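Local coordinates for protein Co-type Nitrile Hydratase beta subunit (Pseudomonas putida, PDB 3QYH) that forms, as the beta subunit of a cobalt-type nitrile hydratase, part of the enzyme that probably hydrates nitriles to the corresponding amides, at residues His181-Tyr186 and Trp212-Glu217. Residues are numbered along the deposited sequence; the frame is centred on the assembly and turned at random.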
# COMPACT_ATOMS: atom_id res chain seq x y z
N HIS B 181 0.17 -10.47 19.37
CA HIS B 181 1.56 -10.34 19.84
C HIS B 181 2.21 -9.01 19.52
O HIS B 181 3.22 -8.96 18.83
CB HIS B 181 2.42 -11.48 19.31
CG HIS B 181 2.02 -12.82 19.83
ND1 HIS B 181 2.56 -13.37 20.97
CD2 HIS B 181 1.09 -13.70 19.38
CE1 HIS B 181 2.01 -14.54 21.19
NE2 HIS B 181 1.11 -14.77 20.25
N PRO B 182 1.64 -7.92 20.03
CA PRO B 182 2.10 -6.60 19.61
C PRO B 182 3.54 -6.31 20.04
O PRO B 182 3.98 -6.74 21.11
CB PRO B 182 1.12 -5.64 20.33
CG PRO B 182 0.00 -6.49 20.78
CD PRO B 182 0.52 -7.86 20.98
N GLN B 183 4.27 -5.61 19.19
CA GLN B 183 5.67 -5.31 19.45
C GLN B 183 6.03 -4.09 18.62
O GLN B 183 5.23 -3.64 17.79
CB GLN B 183 6.57 -6.51 19.08
CG GLN B 183 6.52 -6.90 17.60
CD GLN B 183 7.40 -8.10 17.24
OE1 GLN B 183 8.56 -8.18 17.65
NE2 GLN B 183 6.84 -9.04 16.48
N HIS B 184 7.22 -3.55 18.84
CA HIS B 184 7.66 -2.38 18.12
C HIS B 184 7.95 -2.65 16.64
O HIS B 184 8.39 -3.75 16.25
CB HIS B 184 8.88 -1.77 18.80
CG HIS B 184 8.55 -0.99 20.03
ND1 HIS B 184 8.53 0.38 20.07
CD2 HIS B 184 8.17 -1.41 21.26
CE1 HIS B 184 8.20 0.79 21.28
NE2 HIS B 184 7.96 -0.28 22.02
N VAL B 185 7.69 -1.62 15.84
CA VAL B 185 8.04 -1.62 14.42
C VAL B 185 9.01 -0.47 14.20
O VAL B 185 8.78 0.65 14.69
CB VAL B 185 6.79 -1.42 13.54
CG1 VAL B 185 7.18 -1.16 12.09
CG2 VAL B 185 5.87 -2.63 13.66
N TYR B 186 10.09 -0.73 13.49
CA TYR B 186 11.10 0.30 13.24
C TYR B 186 11.24 0.49 11.74
O TYR B 186 11.11 -0.48 10.98
CB TYR B 186 12.47 -0.14 13.78
CG TYR B 186 12.49 -0.64 15.21
CD1 TYR B 186 12.26 -1.99 15.51
CD2 TYR B 186 12.76 0.23 16.27
CE1 TYR B 186 12.28 -2.44 16.82
CE2 TYR B 186 12.79 -0.22 17.58
CZ TYR B 186 12.56 -1.54 17.85
OH TYR B 186 12.58 -2.00 19.14
N TRP B 212 9.57 -5.54 12.14
CA TRP B 212 9.15 -5.78 13.51
C TRP B 212 10.34 -6.15 14.39
O TRP B 212 11.33 -6.70 13.91
CB TRP B 212 8.09 -6.87 13.55
CG TRP B 212 6.68 -6.39 13.23
CD1 TRP B 212 5.64 -6.23 14.12
CD2 TRP B 212 6.16 -6.01 11.95
NE1 TRP B 212 4.52 -5.78 13.46
CE2 TRP B 212 4.81 -5.64 12.13
CE3 TRP B 212 6.70 -5.96 10.66
CZ2 TRP B 212 4.01 -5.22 11.07
CZ3 TRP B 212 5.89 -5.56 9.62
CH2 TRP B 212 4.56 -5.20 9.83
N ASP B 213 10.24 -5.83 15.67
CA ASP B 213 11.34 -5.99 16.63
C ASP B 213 11.96 -7.39 16.57
O ASP B 213 13.18 -7.51 16.43
CB ASP B 213 10.85 -5.69 18.05
CG ASP B 213 11.98 -5.61 19.06
OD1 ASP B 213 12.60 -6.65 19.29
OD2 ASP B 213 12.23 -4.51 19.61
N ASP B 214 11.15 -8.43 16.65
CA ASP B 214 11.73 -9.77 16.64
C ASP B 214 12.14 -10.29 15.26
O ASP B 214 12.49 -11.45 15.13
CB ASP B 214 10.88 -10.80 17.41
CG ASP B 214 9.57 -11.13 16.72
OD1 ASP B 214 9.33 -10.66 15.59
OD2 ASP B 214 8.77 -11.87 17.32
N TYR B 215 12.12 -9.43 14.24
CA TYR B 215 12.71 -9.75 12.94
C TYR B 215 14.21 -9.47 13.01
O TYR B 215 14.96 -9.80 12.09
CB TYR B 215 12.14 -8.85 11.84
CG TYR B 215 10.75 -9.15 11.33
CD1 TYR B 215 9.94 -10.13 11.91
CD2 TYR B 215 10.22 -8.41 10.27
CE1 TYR B 215 8.65 -10.39 11.41
CE2 TYR B 215 8.95 -8.63 9.78
CZ TYR B 215 8.16 -9.62 10.34
OH TYR B 215 6.89 -9.79 9.81
N LEU B 216 14.64 -8.83 14.09
CA LEU B 216 15.98 -8.24 14.15
C LEU B 216 16.85 -8.80 15.27
O LEU B 216 16.34 -9.37 16.23
CB LEU B 216 15.89 -6.72 14.30
CG LEU B 216 14.99 -5.97 13.33
CD1 LEU B 216 14.84 -4.52 13.75
CD2 LEU B 216 15.52 -6.08 11.90
N GLU B 217 18.17 -8.60 15.13
CA GLU B 217 19.12 -8.84 16.22
C GLU B 217 20.16 -7.75 16.13
O GLU B 217 20.33 -7.16 15.07
CB GLU B 217 19.82 -10.20 16.06
CG GLU B 217 20.81 -10.24 14.92
CD GLU B 217 21.48 -11.61 14.76
OE1 GLU B 217 21.32 -12.49 15.64
OE2 GLU B 217 22.16 -11.81 13.74
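With chi1 at 62°, Gln183 sets CG between its own backbone N and carbonyl carbon, and its extended chain then runs past the edge of the Trp212 indole to the 3-10 turn 213-215. There Gln183 OE1 accepts a hydrogen bond from the Asp214 backbone N-H (2.8 Å from N to OE1), while Gln183 NE2 gives a weak bond of 3.1 Å to Asp214 OD1, the amide standing nearly perpendicular to the carboxylate. One primary amide thus serves a turn's backbone and side chain together, and NE2 is also bound to Thr170 OG1. A leucine in its place would probably leave the Asp214 N-H without this acceptor and Thr170 without its amide mate.

Beside this grip, His184 O accepts a bond from the backbone N-H of Asp213 (2.8 Å from N to O), just beyond the antiparallel non-hydrogen-bonded pair Val185-Trp212. Val185 CG2 sits over the five-membered ring of Trp212, a CH-pi contact 3.5 Å from CG2 to the ring centroid. Asp213 CG lies anti to the backbone N (chi1 -171°), which carries Asp213 OD2 to the Tyr186 hydroxyl; this donates a hydrogen bond (2.6 Å from OH to OD2) on the oxygen's anti side, 26° out of the carboxylate plane. OD1 makes a salt bridge to Arg130.

The contact ties the start of strand 183-191 to the turn joining strands 206-212 and 216-218, consistent with the 3-10 turn before the last strand of an SH3-like barrel. Strand 158-168 flanks 183-191, helix 171-174 touches Trp212 through Pro171, and strand 136-139 meets Leu216 through Val139.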